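Local coordinates for SnoaL-like domain-containing protein (Burkholderia xenovorans LB400, PDB 3EN8) that is of unknown function but adopts an NTF2-like, SnoaL-type fold and binds a calcium ion, at residues Phe23-Ala34 with Leu46-Ser56; Arg88-Met96 with Glu106-Phe114. All coordinates share one frame; numbering follows the deposited sequence.

Contact 1 packs residues Phe23-Ala34 against Leu46-Ser56, whose helix begins at Arg48, and contact 2 pairs Arg88-Met96 with Glu106-Phe114 in the curved sheet. Their centres lie about 18 Å apart, yet they meet at Glu106. This residue of contact 2 offers OE1 to Tyr30 OH of contact 1, 2.5 Å away and probably hydrogen-bonded, while Arg55 NH2 of contact 1 forms a salt bridge to Glu106 OE1 at 2.9 Å. Met96 CE packs 3.7 Å from Tyr30 OH. The calcium ion belongs to contact 1, on Asp32 and Asp33, whereas contact 2 lies away from it. Both contacts touch the second subunit.

Contact 1 of 2, residues Phe23-Ala34 with Leu46-Ser56; sequences FDAEHDIYDDDA and LGRMNLQALRS. With CA (calcium ion), chain B.
Gly47 N donates to Ala34 O at 2.7 Å, nearly in line with the carbonyl bond, and so ties the N-cap residue of the helix to the strand that follows the Asp31-Ala34 turn. At the next residue Arg48 N bonds to Asp32 O at 3.0 Å, coming from above the carbonyl plane; a water joins the same oxygen to Met49 N. In the conformer described, the Arg48 side chain leaves anti to its backbone N and bends at chi3 (43°), which lays the guanidinium face over the Asp31-Asp32 peptide. Leu51 sets CD2 over one face of the Tyr30 ring, 3.9 Å from its centroid, while Ile29 CG2 covers the opposite face. Gln52 does two things: its CA sits over the face of the His27 ring, and its extended side chain carries NE2 to the anti side of Asp24 OD1 (2.8 Å). The His27 ring is held in turn by ND1, which donates to Phe23 O in the ring plane at 2.7 Å. Arg55 NH1 reaches Tyr30 OH at 2.9 Å, in the guanidinium plane and almost straight (171°), and Glu106 is a further partner that Tyr30 OH and Arg55 share. Ser56 CA closes the contact over the face of Phe23. The helix start thus grips the carbonyls of the turn whose carboxylates, through Asp32 OD2 (2.2 Å from the metal) and Asp33 OD2, bind calcium, so the backbone bonds probably help to position these two ligands.

Contact 2 of 2, residues Arg88-Met96 with Glu106-Phe114; sequences RPAYTVSIM and ETQYFSDPF
Ser94 places OG anti to its backbone N (chi1 164°), and Glu106 likewise sends CG anti to N and then runs extended, so that Ser94 OG donates to Glu106 OE2 at 2.7 Å, on the anti side and well out of the carboxylate plane. Met96, its chain also extended, lies alongside Glu106 pointing the same way, with Met96 CE 3.4 Å from Glu106 OE2. At the other end Ser111 turns OG between its backbone N and carbonyl carbon (chi1 79°), where it donates to Tyr91 O at 2.8 Å. That oxygen also accepts Ser111 N, and the two donors approach from opposite faces of the carbonyl plane.

Between these ends the strands form an antiparallel hairpin pairing. Tyr91-Ser111, Val93-Tyr109 and Ile95-Thr107 are the hydrogen-bonded pairs, and Ile95 N to Thr107 O is almost straight at 177°. On the face they share, Ile95 CD1 meets the edge of the Tyr109 ring, 4.2 Å from Tyr109 CE1. The second subunit packs on this face, where its Glu80 is hydrogen-bonded to Tyr109 OH. Beyond the strand end, Pro113 CG lies at the edge of the Tyr91 ring, 3.9 Å from Tyr91 CE2. On the other face, which also bears Ser94 and Glu106, Thr92 CG2 comes 3.6 Å from Phe110 CD1.

Both carboxylate oxygens of the buried Glu106 have partners: OE2 is satisfied by Ser94, and OE1 by Tyr30 and Arg55. These bonds join the hairpin to Tyr30 and to the helix that carries Arg55.

Contact 1 of 2, residues Phe23-Ala34 with Leu46-Ser56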
loop_
_atom_site.group_PDB
_atom_site.type_symbol
_atom_site.label_atom_id
_atom_site.label_comp_id
_atom_site.label_asym_id
_atom_site.label_seq_id
_atom_site.Cartn_x
_atom_site.Cartn_y
_atom_site.Cartn_z
ATOM N N PHE A 23 -9.535 -9.734 -19.297
ATOM C CA PHE A 23 -9.195 -10.530 -18.104
ATOM C C PHE A 23 -8.063 -11.487 -18.404
ATOM O O PHE A 23 -7.266 -11.810 -17.527
ATOM C CB PHE A 23 -10.405 -11.289 -17.562
ATOM C CG PHE A 23 -11.539 -10.391 -17.176
ATOM C CD1 PHE A 23 -11.429 -9.550 -16.090
ATOM C CD2 PHE A 23 -12.704 -10.377 -17.904
ATOM C CE1 PHE A 23 -12.478 -8.700 -15.748
ATOM C CE2 PHE A 23 -13.747 -9.534 -17.556
ATOM C CZ PHE A 23 -13.619 -8.703 -16.474
ATOM N N ASP A 24 -7.951 -11.873 -19.667
ATOM C CA ASP A 24 -6.861 -12.769 -20.075
ATOM C C ASP A 24 -5.555 -11.998 -19.955
ATOM O O ASP A 24 -4.597 -12.443 -19.330
ATOM C CB ASP A 24 -7.023 -13.278 -21.516
ATOM C CG ASP A 24 -7.954 -14.464 -21.626
ATOM O OD1 ASP A 24 -8.300 -15.055 -20.580
ATOM O OD2 ASP A 24 -8.347 -14.798 -22.777
ATOM N N ALA A 25 -5.546 -10.823 -20.557
ATOM C CA ALA A 25 -4.333 -9.999 -20.599
ATOM C C ALA A 25 -3.959 -9.590 -19.184
ATOM O O ALA A 25 -2.786 -9.520 -18.818
ATOM C CB ALA A 25 -4.522 -8.759 -21.500
ATOM N N GLU A 26 -4.993 -9.370 -18.391
ATOM C CA GLU A 26 -4.835 -8.912 -17.017
ATOM C C GLU A 26 -4.139 -9.956 -16.165
ATOM O O GLU A 26 -3.581 -9.631 -15.126
ATOM C CB GLU A 26 -6.179 -8.544 -16.396
ATOM C CG GLU A 26 -6.073 -7.915 -15.036
ATOM C CD GLU A 26 -7.415 -7.598 -14.418
ATOM O OE1 GLU A 26 -8.437 -7.930 -15.021
ATOM O OE2 GLU A 26 -7.423 -6.981 -13.338
ATOM N N HIS A 27 -4.172 -11.214 -16.604
ATOM C CA HIS A 27 -3.631 -12.274 -15.755
ATOM C C HIS A 27 -2.408 -12.930 -16.322
ATOM O O HIS A 27 -1.873 -13.870 -15.765
ATOM C CB HIS A 27 -4.729 -13.234 -15.312
ATOM C CG HIS A 27 -5.707 -12.569 -14.407
ATOM N ND1 HIS A 27 -6.756 -11.818 -14.888
ATOM C CD2 HIS A 27 -5.745 -12.448 -13.059
ATOM C CE1 HIS A 27 -7.426 -11.302 -13.870
ATOM N NE2 HIS A 27 -6.829 -11.659 -12.753
ATOM N N ASP A 28 -1.909 -12.332 -17.389
ATOM C CA ASP A 28 -0.721 -12.848 -18.070
ATOM C C ASP A 28 0.504 -12.735 -17.189
ATOM O O ASP A 28 1.448 -13.519 -17.270
ATOM C CB ASP A 28 -0.450 -12.063 -19.349
ATOM C CG ASP A 28 0.784 -12.550 -20.062
ATOM O OD1 ASP A 28 0.746 -13.715 -20.498
ATOM O OD2 ASP A 28 1.778 -11.792 -20.169
ATOM N N ILE A 29 0.460 -11.727 -16.340
ATOM C CA ILE A 29 1.630 -11.320 -15.525
ATOM C C ILE A 29 1.919 -12.272 -14.362
ATOM O O ILE A 29 2.982 -12.222 -13.755
ATOM C CB ILE A 29 1.499 -9.852 -14.994
ATOM C CG1 ILE A 29 2.890 -9.262 -14.728
ATOM C CG2 ILE A 29 0.596 -9.795 -13.705
ATOM C CD1 ILE A 29 2.881 -7.720 -14.378
ATOM N N TYR A 30 0.974 -13.157 -14.054
ATOM C CA TYR A 30 1.093 -14.004 -12.834
ATOM C C TYR A 30 1.748 -15.333 -13.085
ATOM O O TYR A 30 1.532 -15.985 -14.093
ATOM C CB TYR A 30 -0.264 -14.293 -12.144
ATOM C CG TYR A 30 -0.971 -13.049 -11.723
ATOM C CD1 TYR A 30 -0.686 -12.445 -10.500
ATOM C CD2 TYR A 30 -1.942 -12.455 -12.560
ATOM C CE1 TYR A 30 -1.310 -11.262 -10.117
ATOM C CE2 TYR A 30 -2.593 -11.292 -12.175
ATOM C CZ TYR A 30 -2.289 -10.700 -10.957
ATOM O OH TYR A 30 -2.884 -9.527 -10.561
ATOM N N ASP A 31 2.542 -15.752 -12.120
ATOM C CA ASP A 31 2.866 -17.175 -12.043
ATOM C C ASP A 31 1.580 -17.975 -11.911
ATOM O O ASP A 31 0.614 -17.511 -11.340
ATOM C CB ASP A 31 3.734 -17.464 -10.830
ATOM C CG ASP A 31 4.218 -18.886 -10.795
ATOM O OD1 ASP A 31 5.208 -19.178 -11.487
ATOM O OD2 ASP A 31 3.636 -19.710 -10.064
ATOM N N ASP A 32 1.620 -19.219 -12.366
ATOM C CA ASP A 32 0.444 -20.092 -12.265
ATOM C C ASP A 32 -0.054 -20.255 -10.838
ATOM O O ASP A 32 -1.262 -20.330 -10.584
ATOM C CB ASP A 32 0.695 -21.453 -12.917
ATOM C CG ASP A 32 1.643 -22.338 -12.112
ATOM O OD1 ASP A 32 2.592 -21.789 -11.500
ATOM O OD2 ASP A 32 1.443 -23.598 -12.095
ATOM N N ASP A 33 0.891 -20.292 -9.912
ATOM C CA ASP A 33 0.590 -20.516 -8.505
ATOM C C ASP A 33 0.585 -19.220 -7.685
ATOM O O ASP A 33 0.693 -19.239 -6.462
ATOM C CB ASP A 33 1.569 -21.511 -7.896
ATOM C CG ASP A 33 1.589 -22.809 -8.638
ATOM O OD1 ASP A 33 0.542 -23.437 -8.742
ATOM O OD2 ASP A 33 2.645 -23.144 -9.160
ATOM N N ALA A 34 0.453 -18.104 -8.381
ATOM C CA ALA A 34 0.377 -16.805 -7.741
ATOM C C ALA A 34 -0.703 -16.831 -6.663
ATOM O O ALA A 34 -1.767 -17.422 -6.829
ATOM C CB ALA A 34 0.031 -15.670 -8.767
ATOM N N LEU A 46 -5.659 -18.511 -4.230
ATOM C CA LEU A 46 -4.534 -19.323 -4.690
ATOM C C LEU A 46 -4.695 -19.706 -6.157
ATOM O O LEU A 46 -5.645 -20.375 -6.537
ATOM C CB LEU A 46 -4.407 -20.583 -3.807
ATOM C CG LEU A 46 -4.204 -20.317 -2.295
ATOM C CD1 LEU A 46 -4.994 -21.283 -1.424
ATOM C CD2 LEU A 46 -2.739 -20.316 -1.893
ATOM N N GLY A 47 -3.743 -19.266 -6.965
ATOM C CA GLY A 47 -3.704 -19.581 -8.389
ATOM C C GLY A 47 -4.243 -18.558 -9.337
ATOM O O GLY A 47 -5.269 -17.927 -9.118
ATOM N N ARG A 48 -3.503 -18.403 -10.416
ATOM C CA ARG A 48 -3.846 -17.494 -11.499
ATOM C C ARG A 48 -5.256 -17.755 -12.049
ATOM O O ARG A 48 -6.019 -16.829 -12.319
ATOM C CB ARG A 48 -2.798 -17.646 -12.603
ATOM C CG ARG A 48 -2.972 -16.730 -13.781
ATOM C CD ARG A 48 -1.802 -16.856 -14.747
ATOM N NE ARG A 48 -1.392 -18.236 -14.974
ATOM C CZ ARG A 48 -0.312 -18.587 -15.653
ATOM N NH1 ARG A 48 0.471 -17.648 -16.159
ATOM N NH2 ARG A 48 -0.014 -19.875 -15.825
HETATM N N MSE A 49 -5.604 -19.028 -12.173
HETATM C CA MSE A 49 -6.874 -19.415 -12.776
HETATM C C MSE A 49 -8.014 -18.927 -11.910
HETATM O O MSE A 49 -8.976 -18.341 -12.388
HETATM C CB MSE A 49 -6.965 -20.941 -12.929
HETATM C CG MSE A 49 -8.319 -21.407 -13.404
HETATM SE SE MSE A 49 -8.425 -23.342 -13.454
HETATM C CE MSE A 49 -8.703 -23.638 -11.540
ATOM N N ASN A 50 -7.864 -19.178 -10.619
ATOM C CA ASN A 50 -8.897 -18.848 -9.611
ATOM C C ASN A 50 -9.022 -17.343 -9.515
ATOM O O ASN A 50 -10.120 -16.805 -9.445
ATOM C CB ASN A 50 -8.612 -19.455 -8.219
ATOM C CG ASN A 50 -9.129 -20.880 -8.087
ATOM O OD1 ASN A 50 -9.769 -21.413 -8.999
ATOM N ND2 ASN A 50 -8.856 -21.500 -6.949
ATOM N N LEU A 51 -7.867 -16.672 -9.555
ATOM C CA LEU A 51 -7.821 -15.210 -9.422
ATOM C C LEU A 51 -8.579 -14.551 -10.576
ATOM O O LEU A 51 -9.404 -13.664 -10.387
ATOM C CB LEU A 51 -6.365 -14.707 -9.386
ATOM C CG LEU A 51 -6.190 -13.224 -9.075
ATOM C CD1 LEU A 51 -6.809 -12.846 -7.722
ATOM C CD2 LEU A 51 -4.690 -12.879 -9.159
ATOM N N GLN A 52 -8.341 -15.063 -11.769
ATOM C CA GLN A 52 -8.961 -14.504 -12.972
ATOM C C GLN A 52 -10.472 -14.724 -12.972
ATOM O O GLN A 52 -11.251 -13.835 -13.349
ATOM C CB GLN A 52 -8.360 -15.099 -14.232
ATOM C CG GLN A 52 -9.086 -14.664 -15.485
ATOM C CD GLN A 52 -8.329 -14.965 -16.768
ATOM O OE1 GLN A 52 -7.134 -15.313 -16.769
ATOM N NE2 GLN A 52 -9.029 -14.829 -17.872
ATOM N N ALA A 53 -10.874 -15.922 -12.570
ATOM C CA ALA A 53 -12.286 -16.310 -12.614
ATOM C C ALA A 53 -13.046 -15.486 -11.599
ATOM O O ALA A 53 -14.152 -14.989 -11.855
ATOM C CB ALA A 53 -12.469 -17.814 -12.342
ATOM N N LEU A 54 -12.419 -15.292 -10.449
ATOM C CA LEU A 54 -13.073 -14.566 -9.358
ATOM C C LEU A 54 -13.231 -13.108 -9.765
ATOM O O LEU A 54 -14.307 -12.527 -9.620
ATOM C CB LEU A 54 -12.320 -14.710 -8.030
ATOM C CG LEU A 54 -12.450 -16.077 -7.351
ATOM C CD1 LEU A 54 -11.496 -16.180 -6.140
ATOM C CD2 LEU A 54 -13.919 -16.387 -6.950
ATOM N N ARG A 55 -12.174 -12.535 -10.336
ATOM C CA ARG A 55 -12.217 -11.109 -10.717
ATOM C C ARG A 55 -13.219 -10.873 -11.849
ATOM O O ARG A 55 -13.901 -9.843 -11.906
ATOM C CB ARG A 55 -10.840 -10.583 -11.121
ATOM C CG ARG A 55 -9.932 -10.293 -9.907
ATOM C CD ARG A 55 -8.500 -10.040 -10.344
ATOM N NE ARG A 55 -7.638 -9.611 -9.256
ATOM C CZ ARG A 55 -6.322 -9.509 -9.387
ATOM N NH1 ARG A 55 -5.770 -9.817 -10.534
ATOM N NH2 ARG A 55 -5.580 -9.063 -8.388
ATOM N N SER A 56 -13.309 -11.862 -12.721
ATOM C CA SER A 56 -14.096 -11.739 -13.964
ATOM C C SER A 56 -15.564 -11.799 -13.626
ATOM O O SER A 56 -16.433 -11.294 -14.353
ATOM C CB SER A 56 -13.766 -12.860 -14.950
ATOM O OG SER A 56 -12.584 -12.553 -15.645
HETATM CA CA CA B . 2.245 -24.996 -10.648
HETATM O O HOH W 1 -3.577 -21.233 -12.005
HETATM O O HOH W 2 0.282 -25.869 -9.714
#

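Contact 2 of 2, residues Arg88-Met96 with Glu106-Phe114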
loop_
_atom_site.group_PDB
_atom_site.type_symbol
_atom_site.label_atom_id
_atom_site.label_comp_id
_atom_site.label_asym_id
_atom_site.label_seq_id
_atom_site.Cartn_x
_atom_site.Cartn_y
_atom_site.Cartn_z
ATOM N N ARG A 88 -18.441 5.437 -7.093
ATOM C CA ARG A 88 -17.785 5.264 -5.786
ATOM C C ARG A 88 -16.353 4.766 -5.968
ATOM O O ARG A 88 -16.113 3.603 -6.249
ATOM C CB ARG A 88 -18.531 4.302 -4.857
ATOM C CG ARG A 88 -19.914 4.725 -4.568
ATOM C CD ARG A 88 -20.533 3.936 -3.413
ATOM N N PRO A 89 -15.402 5.654 -5.806
ATOM C CA PRO A 89 -14.040 5.242 -6.089
ATOM C C PRO A 89 -13.361 4.613 -4.894
ATOM O O PRO A 89 -13.727 4.823 -3.707
ATOM C CB PRO A 89 -13.375 6.563 -6.454
ATOM C CG PRO A 89 -14.019 7.497 -5.434
ATOM C CD PRO A 89 -15.477 7.099 -5.508
ATOM N N ALA A 90 -12.389 3.799 -5.230
ATOM C CA ALA A 90 -11.499 3.220 -4.239
ATOM C C ALA A 90 -10.066 3.551 -4.589
ATOM O O ALA A 90 -9.611 3.331 -5.707
ATOM C CB ALA A 90 -11.692 1.741 -4.166
ATOM N N TYR A 91 -9.396 4.128 -3.603
ATOM C CA TYR A 91 -7.939 4.318 -3.630
ATOM C C TYR A 91 -7.318 2.979 -3.296
ATOM O O TYR A 91 -7.408 2.478 -2.150
ATOM C CB TYR A 91 -7.503 5.397 -2.617
ATOM C CG TYR A 91 -7.793 6.799 -3.042
ATOM C CD1 TYR A 91 -6.887 7.518 -3.804
ATOM C CD2 TYR A 91 -9.000 7.418 -2.681
ATOM C CE1 TYR A 91 -7.165 8.827 -4.211
ATOM C CE2 TYR A 91 -9.284 8.726 -3.076
ATOM C CZ TYR A 91 -8.368 9.426 -3.846
ATOM O OH TYR A 91 -8.630 10.719 -4.254
ATOM N N THR A 92 -6.676 2.413 -4.315
ATOM C CA THR A 92 -6.208 1.041 -4.299
ATOM C C THR A 92 -4.678 0.986 -4.332
ATOM O O THR A 92 -3.980 1.850 -4.861
ATOM C CB THR A 92 -6.873 0.223 -5.448
ATOM O OG1 THR A 92 -8.298 0.420 -5.420
ATOM C CG2 THR A 92 -6.582 -1.280 -5.282
ATOM N N VAL A 93 -4.190 -0.008 -3.650
ATOM C CA VAL A 93 -2.750 -0.331 -3.601
ATOM C C VAL A 93 -2.569 -1.784 -3.921
ATOM O O VAL A 93 -3.188 -2.647 -3.335
ATOM C CB VAL A 93 -2.118 -0.022 -2.219
ATOM C CG1 VAL A 93 -0.642 -0.511 -2.180
ATOM C CG2 VAL A 93 -2.180 1.475 -1.898
ATOM N N SER A 94 -1.717 -2.051 -4.899
ATOM C CA SER A 94 -1.350 -3.393 -5.205
ATOM C C SER A 94 0.176 -3.550 -5.025
ATOM O O SER A 94 0.966 -2.917 -5.767
ATOM C CB SER A 94 -1.730 -3.740 -6.662
ATOM O OG SER A 94 -1.097 -4.913 -7.158
ATOM N N ILE A 95 0.520 -4.413 -4.101
ATOM C CA ILE A 95 1.913 -4.724 -3.777
ATOM C C ILE A 95 2.240 -6.033 -4.455
ATOM O O ILE A 95 1.600 -7.053 -4.154
ATOM C CB ILE A 95 2.143 -4.859 -2.243
ATOM C CG1 ILE A 95 1.637 -3.672 -1.467
ATOM C CG2 ILE A 95 3.625 -5.193 -1.963
ATOM C CD1 ILE A 95 1.347 -4.025 0.010
HETATM N N MSE A 96 3.202 -6.031 -5.377
HETATM C CA MSE A 96 3.514 -7.259 -6.121
HETATM C C MSE A 96 4.942 -7.703 -5.937
HETATM O O MSE A 96 5.877 -6.929 -6.044
HETATM C CB MSE A 96 3.225 -7.127 -7.615
HETATM C CG MSE A 96 1.723 -7.079 -7.958
HETATM SE SE MSE A 96 1.534 -6.499 -9.798
HETATM C CE MSE A 96 -0.342 -6.879 -9.983
ATOM N N GLU A 106 0.644 -11.129 -4.731
ATOM C CA GLU A 106 0.060 -9.794 -4.793
ATOM C C GLU A 106 -0.696 -9.592 -3.509
ATOM O O GLU A 106 -1.321 -10.512 -3.032
ATOM C CB GLU A 106 -0.911 -9.690 -5.974
ATOM C CG GLU A 106 -1.601 -8.325 -6.076
ATOM C CD GLU A 106 -2.424 -8.152 -7.354
ATOM O OE1 GLU A 106 -2.734 -9.155 -8.066
ATOM O OE2 GLU A 106 -2.773 -6.975 -7.627
ATOM N N THR A 107 -0.608 -8.390 -2.956
ATOM C CA THR A 107 -1.445 -7.982 -1.821
ATOM C C THR A 107 -2.139 -6.689 -2.205
ATOM O O THR A 107 -1.485 -5.695 -2.574
ATOM C CB THR A 107 -0.580 -7.707 -0.598
ATOM O OG1 THR A 107 0.345 -8.773 -0.421
ATOM C CG2 THR A 107 -1.451 -7.533 0.680
ATOM N N GLN A 108 -3.449 -6.695 -2.084
ATOM C CA GLN A 108 -4.245 -5.536 -2.412
ATOM C C GLN A 108 -5.005 -4.953 -1.213
ATOM O O GLN A 108 -5.534 -5.665 -0.367
ATOM C CB GLN A 108 -5.233 -5.865 -3.529
ATOM C CG GLN A 108 -4.652 -5.973 -4.937
ATOM C CD GLN A 108 -5.719 -6.414 -5.962
ATOM O OE1 GLN A 108 -6.256 -7.508 -5.877
ATOM N NE2 GLN A 108 -5.984 -5.566 -6.958
ATOM N N TYR A 109 -5.025 -3.629 -1.201
ATOM C CA TYR A 109 -5.830 -2.831 -0.284
ATOM C C TYR A 109 -6.739 -1.862 -1.062
ATOM O O TYR A 109 -6.324 -1.234 -2.028
ATOM C CB TYR A 109 -4.913 -1.988 0.571
ATOM C CG TYR A 109 -4.120 -2.774 1.586
ATOM C CD1 TYR A 109 -2.924 -3.338 1.264
ATOM C CD2 TYR A 109 -4.625 -2.984 2.876
ATOM C CE1 TYR A 109 -2.186 -4.066 2.199
ATOM C CE2 TYR A 109 -3.888 -3.675 3.825
ATOM C CZ TYR A 109 -2.695 -4.217 3.484
ATOM O OH TYR A 109 -2.013 -4.916 4.419
ATOM N N PHE A 110 -7.923 -1.697 -0.543
ATOM C CA PHE A 110 -8.975 -0.901 -1.165
ATOM C C PHE A 110 -9.487 0.071 -0.142
ATOM O O PHE A 110 -10.100 -0.326 0.838
ATOM C CB PHE A 110 -10.116 -1.804 -1.647
ATOM C CG PHE A 110 -9.664 -2.950 -2.522
ATOM C CD1 PHE A 110 -9.543 -2.777 -3.891
ATOM C CD2 PHE A 110 -9.366 -4.203 -1.971
ATOM C CE1 PHE A 110 -9.141 -3.830 -4.705
ATOM C CE2 PHE A 110 -8.943 -5.264 -2.801
ATOM C CZ PHE A 110 -8.838 -5.062 -4.145
ATOM N N SER A 111 -9.151 1.338 -0.340
ATOM C CA SER A 111 -9.410 2.364 0.657
ATOM C C SER A 111 -10.376 3.433 0.138
ATOM O O SER A 111 -10.481 3.686 -1.068
ATOM C CB SER A 111 -8.081 2.955 1.169
ATOM O OG SER A 111 -7.542 3.885 0.287
ATOM N N ASP A 112 -11.101 4.027 1.078
ATOM C CA ASP A 112 -12.033 5.111 0.764
ATOM C C ASP A 112 -11.357 6.484 0.767
ATOM O O ASP A 112 -10.383 6.700 1.506
ATOM C CB ASP A 112 -13.178 5.153 1.774
ATOM C CG ASP A 112 -14.068 3.950 1.683
ATOM O OD1 ASP A 112 -14.647 3.713 0.611
ATOM O OD2 ASP A 112 -14.196 3.249 2.698
ATOM N N PRO A 113 -11.871 7.422 -0.044
ATOM C CA PRO A 113 -11.510 8.819 0.148
ATOM C C PRO A 113 -11.887 9.244 1.542
ATOM O O PRO A 113 -12.840 8.694 2.129
ATOM C CB PRO A 113 -12.415 9.567 -0.855
ATOM C CG PRO A 113 -12.921 8.552 -1.755
ATOM C CD PRO A 113 -13.018 7.306 -0.961
ATOM N N PHE A 114 -11.162 10.230 2.048
ATOM C CA PHE A 114 -11.605 10.995 3.215
ATOM C C PHE A 114 -11.295 12.464 3.046
ATOM O O PHE A 114 -10.417 12.847 2.290
ATOM C CB PHE A 114 -11.081 10.431 4.552
ATOM C CG PHE A 114 -9.591 10.541 4.750
ATOM C CD1 PHE A 114 -9.032 11.713 5.229
ATOM C CD2 PHE A 114 -8.759 9.463 4.507
ATOM C CE1 PHE A 114 -7.687 11.816 5.426
ATOM C CE2 PHE A 114 -7.397 9.569 4.715
ATOM C CZ PHE A 114 -6.866 10.755 5.153
HETATM O O HOH W 3 2.567 -8.799 -1.947
#